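Local coordinates for putative uncharacterized protein PH0242 (Pyrococcus horikoshii, PDB 3VU1), which belongs to the oligosaccharyltransferase AglB family, of which this construct is the C-terminal globular domain, a largely beta-stranded structure carrying a calcium ion, at residues Leu279-Ser284 against Tyr337-Ala342; Ser25-Ala30 against Val349-Val354; Gln15-Leu20 against Trp34-Trp39. All blocks are in the same frame, centred on the assembly; numbering follows the deposited sequence.

Contact 1: residues Leu279-Ser284 against Tyr337-Ala342; sequences LRLYIS and YRFILA
L279 and L281 point from one strand at the ring of F339 on another, and the two leucines meet that ring in different ways. CD1 of L279 comes to the ring edge near its plane, 4.1 Å from CZ of F339. L281 crosses the phenyl group at about a right angle: its CD2 lies obliquely to the ring, 4.2 Å from F339 CE2, while its CD1 is at a similar distance from CD2 of F339. In F339 CG stands anti to the carbonyl carbon (chi1 -66°), and with chi2 at 68° the CD2-CE2-CZ side of the ring meets the leucines. No hydrogen bond links these segments, and the CA atoms of L281 and F339 are 9.9 Å apart, too far for neighbours in one sheet. Backbone pairing supports this: L279 and L281 make backbone hydrogen bonds with V327 and I325 within their own sheet, whereas strand 336-356 pairs with 293-301 and 464-487. R280 forms a salt bridge with E259, and R338 with E485. Apolar L279, L281 and F339 alternate with residues on the other face of each strand, among them these two arginines; two sheets meeting face to face in this way are characteristic of a beta sandwich.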
# COMPACT_ATOMS: atom_id res chain seq x y z
N LEU A 279 3.16 19.34 -20.16
CA LEU A 279 2.37 18.51 -19.25
C LEU A 279 2.58 18.95 -17.82
O LEU A 279 3.69 19.37 -17.44
CB LEU A 279 2.78 17.05 -19.41
CG LEU A 279 2.70 16.41 -20.80
CD1 LEU A 279 3.33 15.03 -20.75
CD2 LEU A 279 1.26 16.34 -21.29
N ARG A 280 1.51 18.89 -17.05
CA ARG A 280 1.58 19.06 -15.62
C ARG A 280 1.33 17.70 -15.00
O ARG A 280 0.23 17.15 -15.15
CB ARG A 280 0.56 20.08 -15.13
CG ARG A 280 0.86 20.56 -13.71
CD ARG A 280 -0.32 21.27 -13.08
NE ARG A 280 -0.29 22.70 -13.34
CZ ARG A 280 -1.37 23.45 -13.57
NH1 ARG A 280 -2.60 22.93 -13.60
NH2 ARG A 280 -1.22 24.73 -13.79
N LEU A 281 2.36 17.14 -14.35
CA LEU A 281 2.27 15.84 -13.66
C LEU A 281 1.99 15.97 -12.15
O LEU A 281 2.76 16.59 -11.39
CB LEU A 281 3.55 15.06 -13.93
CG LEU A 281 4.01 15.22 -15.39
CD1 LEU A 281 5.35 14.54 -15.61
CD2 LEU A 281 3.00 14.69 -16.39
N TYR A 282 0.88 15.40 -11.72
CA TYR A 282 0.51 15.42 -10.30
C TYR A 282 1.02 14.15 -9.65
O TYR A 282 0.58 13.05 -9.98
CB TYR A 282 -1.00 15.52 -10.14
CG TYR A 282 -1.59 16.84 -10.53
CD1 TYR A 282 -1.71 17.19 -11.89
CD2 TYR A 282 -2.04 17.75 -9.56
CE1 TYR A 282 -2.26 18.41 -12.26
CE2 TYR A 282 -2.60 18.97 -9.92
CZ TYR A 282 -2.70 19.29 -11.27
OH TYR A 282 -3.26 20.49 -11.65
N ILE A 283 1.97 14.31 -8.74
CA ILE A 283 2.74 13.19 -8.22
C ILE A 283 2.26 12.77 -6.84
O ILE A 283 2.04 13.60 -5.95
CB ILE A 283 4.23 13.53 -8.23
CG1 ILE A 283 4.70 13.52 -9.70
CG2 ILE A 283 5.01 12.57 -7.34
CD1 ILE A 283 6.16 13.84 -9.94
N SER A 284 2.08 11.47 -6.67
CA SER A 284 1.85 10.91 -5.35
C SER A 284 3.06 10.07 -4.92
O SER A 284 3.39 9.09 -5.57
CB SER A 284 0.58 10.08 -5.36
OG SER A 284 0.49 9.35 -4.17
N TYR A 337 3.02 5.26 -23.60
CA TYR A 337 4.13 5.95 -22.89
C TYR A 337 4.19 5.59 -21.40
O TYR A 337 3.17 5.58 -20.69
CB TYR A 337 4.10 7.48 -23.10
CG TYR A 337 3.89 7.89 -24.54
CD1 TYR A 337 2.64 8.28 -24.99
CD2 TYR A 337 4.94 7.85 -25.46
CE1 TYR A 337 2.42 8.65 -26.31
CE2 TYR A 337 4.74 8.22 -26.78
CZ TYR A 337 3.47 8.61 -27.20
OH TYR A 337 3.23 8.97 -28.51
N ARG A 338 5.39 5.28 -20.95
CA ARG A 338 5.60 4.97 -19.55
C ARG A 338 6.46 6.04 -18.90
O ARG A 338 7.61 6.27 -19.29
CB ARG A 338 6.23 3.57 -19.40
CG ARG A 338 6.23 3.03 -17.98
CD ARG A 338 7.02 1.75 -17.90
NE ARG A 338 6.21 0.63 -18.35
CZ ARG A 338 6.69 -0.52 -18.80
NH1 ARG A 338 8.01 -0.70 -18.88
NH2 ARG A 338 5.85 -1.47 -19.19
N PHE A 339 5.89 6.70 -17.90
CA PHE A 339 6.61 7.65 -17.09
C PHE A 339 7.43 6.94 -15.99
O PHE A 339 6.89 6.15 -15.21
CB PHE A 339 5.62 8.68 -16.53
CG PHE A 339 5.01 9.55 -17.59
CD1 PHE A 339 4.11 9.01 -18.53
CD2 PHE A 339 5.33 10.90 -17.69
CE1 PHE A 339 3.55 9.80 -19.52
CE2 PHE A 339 4.78 11.69 -18.69
CZ PHE A 339 3.88 11.14 -19.60
N ILE A 340 8.73 7.21 -15.97
CA ILE A 340 9.66 6.63 -15.00
C ILE A 340 10.28 7.65 -14.05
O ILE A 340 10.75 8.71 -14.48
CB ILE A 340 10.78 5.83 -15.72
CG1 ILE A 340 10.40 4.35 -15.84
CG2 ILE A 340 12.05 5.83 -14.90
CD1 ILE A 340 9.19 4.12 -16.68
N LEU A 341 10.27 7.34 -12.76
CA LEU A 341 11.09 8.07 -11.83
C LEU A 341 12.29 7.19 -11.51
O LEU A 341 12.13 6.04 -11.12
CB LEU A 341 10.31 8.42 -10.56
CG LEU A 341 11.05 9.34 -9.56
CD1 LEU A 341 10.09 10.31 -8.91
CD2 LEU A 341 11.86 8.60 -8.49
N ALA A 342 13.49 7.70 -11.73
CA ALA A 342 14.69 6.95 -11.30
C ALA A 342 15.37 7.67 -10.13
O ALA A 342 15.55 8.90 -10.16
CB ALA A 342 15.64 6.67 -12.44

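Contact 2: residues Ser25-Ala30 against Val349-Val354; sequences SKYATA and VLTGPV
S25 OG, which braces the backbone leading into the Y27 contact with V349 and T351, takes part in two hydrogen bonds. It accepts from the backbone N of Y27 at 2.8 Å, with an N-H...O angle of 163°, which makes an ST turn, and it also bonds D382 OD1 in the loop after strand 372-381. The ST turn overlaps a type I beta turn from S25 to A28, closed by A28 N to S25 O at 3.2 Å. The chain here follows helix 13-23 and presents Y27 to the start of 349-354, where V349 and T351 are themselves tied by backbone bonds to G380 and K378.

Across the interface the contacts between side chains are apolar, and no hydrogen bond joins the segments. CB of Y27 lies 4.2 Å from CG2 of V349, a contact made at the root of the tyrosine. Farther out, the ring meets the threonine methyl obliquely. One ring face is taken by its own neighbour, with K26 CG 3.7 Å above the plane over the centre. E435 on strand 434-443 touches both Y27 and T351. Set between the backbone N and the carbonyl carbon (chi1 42°), OG1 of T351 makes a weak hydrogen bond to K378 O, while CG2, anti to the carbonyl carbon, reaches to 3.8 Å from CE2 of Y27.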
# COMPACT_ATOMS: atom_id res chain seq x y z
N SER A 25 7.67 -11.50 -12.12
CA SER A 25 9.03 -11.99 -11.94
C SER A 25 9.13 -12.98 -10.77
O SER A 25 8.39 -12.86 -9.78
CB SER A 25 9.96 -10.82 -11.65
OG SER A 25 11.12 -11.27 -10.97
N LYS A 26 10.07 -13.91 -10.88
CA LYS A 26 10.28 -14.90 -9.83
C LYS A 26 10.95 -14.26 -8.62
O LYS A 26 11.14 -14.93 -7.60
CB LYS A 26 11.12 -16.09 -10.36
CG LYS A 26 12.57 -15.75 -10.69
CD LYS A 26 13.37 -16.96 -11.15
CE LYS A 26 14.43 -16.57 -12.17
NZ LYS A 26 15.40 -17.68 -12.38
N TYR A 27 11.31 -12.98 -8.73
CA TYR A 27 11.94 -12.22 -7.65
C TYR A 27 11.00 -11.16 -7.05
O TYR A 27 11.41 -10.38 -6.17
CB TYR A 27 13.25 -11.58 -8.12
CG TYR A 27 14.25 -12.60 -8.61
CD1 TYR A 27 14.96 -12.40 -9.79
CD2 TYR A 27 14.47 -13.80 -7.90
CE1 TYR A 27 15.87 -13.35 -10.25
CE2 TYR A 27 15.38 -14.75 -8.35
CZ TYR A 27 16.07 -14.52 -9.53
OH TYR A 27 16.97 -15.45 -10.00
N ALA A 28 9.76 -11.13 -7.53
CA ALA A 28 8.75 -10.20 -7.05
C ALA A 28 8.28 -10.56 -5.63
O ALA A 28 8.23 -11.73 -5.25
CB ALA A 28 7.57 -10.20 -7.99
N THR A 29 7.93 -9.53 -4.87
CA THR A 29 7.48 -9.63 -3.49
C THR A 29 5.97 -9.35 -3.37
O THR A 29 5.50 -8.27 -3.72
CB THR A 29 8.24 -8.60 -2.64
OG1 THR A 29 9.63 -8.92 -2.66
CG2 THR A 29 7.77 -8.61 -1.20
N ALA A 30 5.22 -10.32 -2.88
CA ALA A 30 3.81 -10.10 -2.57
C ALA A 30 3.60 -10.17 -1.06
O ALA A 30 4.32 -10.90 -0.38
CB ALA A 30 2.95 -11.13 -3.28
N VAL A 349 16.46 -10.02 -4.02
CA VAL A 349 15.84 -10.95 -3.08
C VAL A 349 16.88 -12.02 -2.73
O VAL A 349 17.58 -12.54 -3.62
CB VAL A 349 14.59 -11.59 -3.75
CG1 VAL A 349 13.87 -12.54 -2.82
CG2 VAL A 349 13.62 -10.50 -4.13
N LEU A 350 17.00 -12.36 -1.44
CA LEU A 350 17.89 -13.48 -1.03
C LEU A 350 17.43 -14.80 -1.61
O LEU A 350 16.26 -15.16 -1.45
CB LEU A 350 18.01 -13.58 0.49
CG LEU A 350 18.55 -12.29 1.07
CD1 LEU A 350 18.52 -12.35 2.59
CD2 LEU A 350 19.95 -11.95 0.54
N THR A 351 18.32 -15.51 -2.29
CA THR A 351 17.92 -16.78 -2.94
C THR A 351 18.44 -18.05 -2.25
O THR A 351 18.00 -19.16 -2.58
CB THR A 351 18.27 -16.83 -4.43
OG1 THR A 351 19.59 -16.29 -4.63
CG2 THR A 351 17.24 -16.05 -5.24
N GLY A 352 19.37 -17.87 -1.33
CA GLY A 352 19.81 -18.95 -0.47
C GLY A 352 20.08 -18.43 0.92
O GLY A 352 19.93 -17.23 1.16
N PRO A 353 20.50 -19.31 1.83
CA PRO A 353 20.73 -18.91 3.22
C PRO A 353 21.91 -17.95 3.35
O PRO A 353 22.78 -17.92 2.51
CB PRO A 353 21.02 -20.24 3.92
CG PRO A 353 21.66 -21.08 2.85
CD PRO A 353 20.99 -20.68 1.56
N VAL A 354 21.92 -17.17 4.41
CA VAL A 354 22.97 -16.19 4.63
C VAL A 354 23.97 -16.72 5.66
O VAL A 354 23.57 -17.19 6.74
CB VAL A 354 22.34 -14.87 5.15
CG1 VAL A 354 23.39 -13.79 5.30
CG2 VAL A 354 21.23 -14.39 4.23

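Contact 3: residues Gln15-Leu20 against Trp34-Trp39; sequences QALKWL and WDYGYW
L17 reaches from helix 13-23 to Y36 and G37, and the apolar contact rests on one methyl. Its CD1 sits at the edge of the tyrosine ring, in the ring plane, 3.8 Å from Y36 CE2 and 4.0 Å from Y36 CD2. The same methyl is 4.5 Å from G37 CA. Y36 holds its ring with CG anti to the backbone N (chi1 -167°), which carries it toward the helix.

Aromatic neighbours also pack on the Y36 ring: CH2 of W39 lies 3.8 Å above its plane, over the centre, and W13 stacks with it. W39 also lays CE3 over the centre of the Y38 ring.

Among backbone bonds, D35 to Y38 form a type II turn with a weak bond from Y38 N to D35 O. G37 takes the third position of the turn at phi 105°, a backbone angle that glycine adopts readily. W34-G37 are part of the WWDYG sequence motif of oligosaccharyltransferases. Several loop residues also touch a crystal neighbour, so the loop conformation may partly reflect the lattice.

The helix meanwhile rests on the mixed sheet: A16 touches V245 and V247, and L20 packs on V247 of strand 245-250 and on Y86 and I88 of strand 86-90.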
# COMPACT_ATOMS: atom_id res chain seq x y z
N GLN A 15 -6.85 -18.65 -7.75
CA GLN A 15 -6.69 -17.94 -9.00
C GLN A 15 -5.62 -16.85 -8.92
O GLN A 15 -4.87 -16.62 -9.88
CB GLN A 15 -8.00 -17.32 -9.45
CG GLN A 15 -9.03 -18.33 -9.89
CD GLN A 15 -9.67 -19.08 -8.72
OE1 GLN A 15 -9.74 -18.59 -7.58
NE2 GLN A 15 -10.14 -20.27 -9.00
N ALA A 16 -5.56 -16.17 -7.78
CA ALA A 16 -4.62 -15.07 -7.59
C ALA A 16 -3.20 -15.57 -7.56
O ALA A 16 -2.34 -14.98 -8.20
CB ALA A 16 -4.95 -14.27 -6.34
N LEU A 17 -2.94 -16.64 -6.83
CA LEU A 17 -1.57 -17.16 -6.78
C LEU A 17 -1.14 -17.67 -8.14
O LEU A 17 0.02 -17.49 -8.51
CB LEU A 17 -1.40 -18.26 -5.75
CG LEU A 17 -1.53 -17.84 -4.29
CD1 LEU A 17 -0.80 -18.88 -3.45
CD2 LEU A 17 -0.96 -16.45 -4.05
N LYS A 18 -2.07 -18.31 -8.85
CA LYS A 18 -1.81 -18.81 -10.19
C LYS A 18 -1.40 -17.63 -11.07
O LYS A 18 -0.40 -17.70 -11.79
CB LYS A 18 -3.03 -19.53 -10.77
CG LYS A 18 -2.88 -20.04 -12.20
CD LYS A 18 -4.28 -20.16 -12.79
CE LYS A 18 -4.32 -20.12 -14.32
NZ LYS A 18 -3.66 -21.32 -14.94
N TRP A 19 -2.16 -16.54 -10.98
CA TRP A 19 -1.88 -15.32 -11.69
C TRP A 19 -0.51 -14.81 -11.36
O TRP A 19 0.27 -14.55 -12.27
CB TRP A 19 -2.94 -14.24 -11.41
CG TRP A 19 -2.75 -13.07 -12.33
CD1 TRP A 19 -3.21 -12.95 -13.64
CD2 TRP A 19 -1.96 -11.86 -12.09
NE1 TRP A 19 -2.79 -11.77 -14.19
CE2 TRP A 19 -2.03 -11.07 -13.33
CE3 TRP A 19 -1.22 -11.38 -11.03
CZ2 TRP A 19 -1.40 -9.83 -13.47
CZ3 TRP A 19 -0.58 -10.12 -11.18
CH2 TRP A 19 -0.67 -9.37 -12.37
N LEU A 20 -0.21 -14.67 -10.06
CA LEU A 20 1.10 -14.19 -9.65
C LEU A 20 2.23 -15.03 -10.22
O LEU A 20 3.17 -14.47 -10.78
CB LEU A 20 1.23 -14.08 -8.13
CG LEU A 20 0.57 -12.87 -7.47
CD1 LEU A 20 0.53 -13.06 -5.97
CD2 LEU A 20 1.24 -11.56 -7.79
N TRP A 34 -3.56 -12.05 5.57
CA TRP A 34 -3.67 -13.48 5.84
C TRP A 34 -2.51 -14.23 5.27
O TRP A 34 -1.94 -13.80 4.28
CB TRP A 34 -4.96 -14.00 5.24
CG TRP A 34 -5.44 -15.34 5.74
CD1 TRP A 34 -5.27 -15.91 7.00
CD2 TRP A 34 -6.26 -16.31 4.99
NE1 TRP A 34 -5.90 -17.14 7.07
CE2 TRP A 34 -6.51 -17.43 5.91
CE3 TRP A 34 -6.81 -16.35 3.71
CZ2 TRP A 34 -7.27 -18.54 5.53
CZ3 TRP A 34 -7.56 -17.48 3.33
CH2 TRP A 34 -7.78 -18.55 4.23
N ASP A 35 -2.19 -15.36 5.90
CA ASP A 35 -1.05 -16.17 5.52
C ASP A 35 -1.33 -17.28 4.49
O ASP A 35 -0.56 -18.25 4.38
CB ASP A 35 -0.32 -16.69 6.76
CG ASP A 35 -1.10 -17.72 7.56
OD1 ASP A 35 -0.41 -18.42 8.33
OD2 ASP A 35 -2.35 -17.83 7.48
N TYR A 36 -2.38 -17.11 3.69
CA TYR A 36 -2.61 -18.02 2.56
C TYR A 36 -1.35 -18.26 1.75
O TYR A 36 -0.74 -17.33 1.26
CB TYR A 36 -3.71 -17.50 1.65
CG TYR A 36 -4.18 -18.54 0.68
CD1 TYR A 36 -5.37 -19.25 0.89
CD2 TYR A 36 -3.43 -18.83 -0.47
CE1 TYR A 36 -5.80 -20.22 -0.02
CE2 TYR A 36 -3.85 -19.79 -1.38
CZ TYR A 36 -5.02 -20.48 -1.15
OH TYR A 36 -5.40 -21.43 -2.07
N GLY A 37 -0.95 -19.50 1.61
CA GLY A 37 0.19 -19.83 0.81
C GLY A 37 1.40 -20.17 1.65
O GLY A 37 2.48 -20.33 1.10
N TYR A 38 1.23 -20.32 2.95
CA TYR A 38 2.37 -20.55 3.85
C TYR A 38 3.09 -21.86 3.59
O TYR A 38 4.20 -22.06 4.07
CB TYR A 38 1.93 -20.51 5.31
CG TYR A 38 0.87 -21.56 5.67
CD1 TYR A 38 -0.49 -21.23 5.69
CD2 TYR A 38 1.23 -22.87 6.02
CE1 TYR A 38 -1.45 -22.18 6.04
CE2 TYR A 38 0.27 -23.81 6.36
CZ TYR A 38 -1.04 -23.46 6.37
OH TYR A 38 -1.97 -24.38 6.71
N TRP A 39 2.46 -22.75 2.85
CA TRP A 39 2.98 -24.10 2.63
C TRP A 39 3.72 -24.19 1.35
O TRP A 39 4.34 -25.22 1.09
CB TRP A 39 1.83 -25.10 2.57
CG TRP A 39 0.81 -24.74 1.53
CD1 TRP A 39 0.85 -25.07 0.19
CD2 TRP A 39 -0.41 -23.94 1.70
NE1 TRP A 39 -0.25 -24.55 -0.47
CE2 TRP A 39 -1.04 -23.86 0.38
CE3 TRP A 39 -1.04 -23.32 2.77
CZ2 TRP A 39 -2.22 -23.18 0.17
CZ3 TRP A 39 -2.25 -22.64 2.55
CH2 TRP A 39 -2.81 -22.57 1.28

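In the fold
Contacts 1 and 2 both use strand 336-356, at places whose contact centres are 28 Å apart, and both are buried; contact 3 is only partly so. Contact 1 joins sheet to sheet through aliphatic and aromatic side chains alone. Contact 2 sets a loop that makes its own turn hydrogen bonds against segment 349-354, though the contact between side chains is itself apolar. Contact 3 sets a helix against an aromatic-rich loop nearer the surface. Contacts 2 and 3 alternate along the chain and touch, A30 CB lying 4.1 Å from L20 CD1, so the helix of contact 3 packs directly against the loop of contact 2. Contact 1 stands apart, about 12 Å from either at nearest atoms.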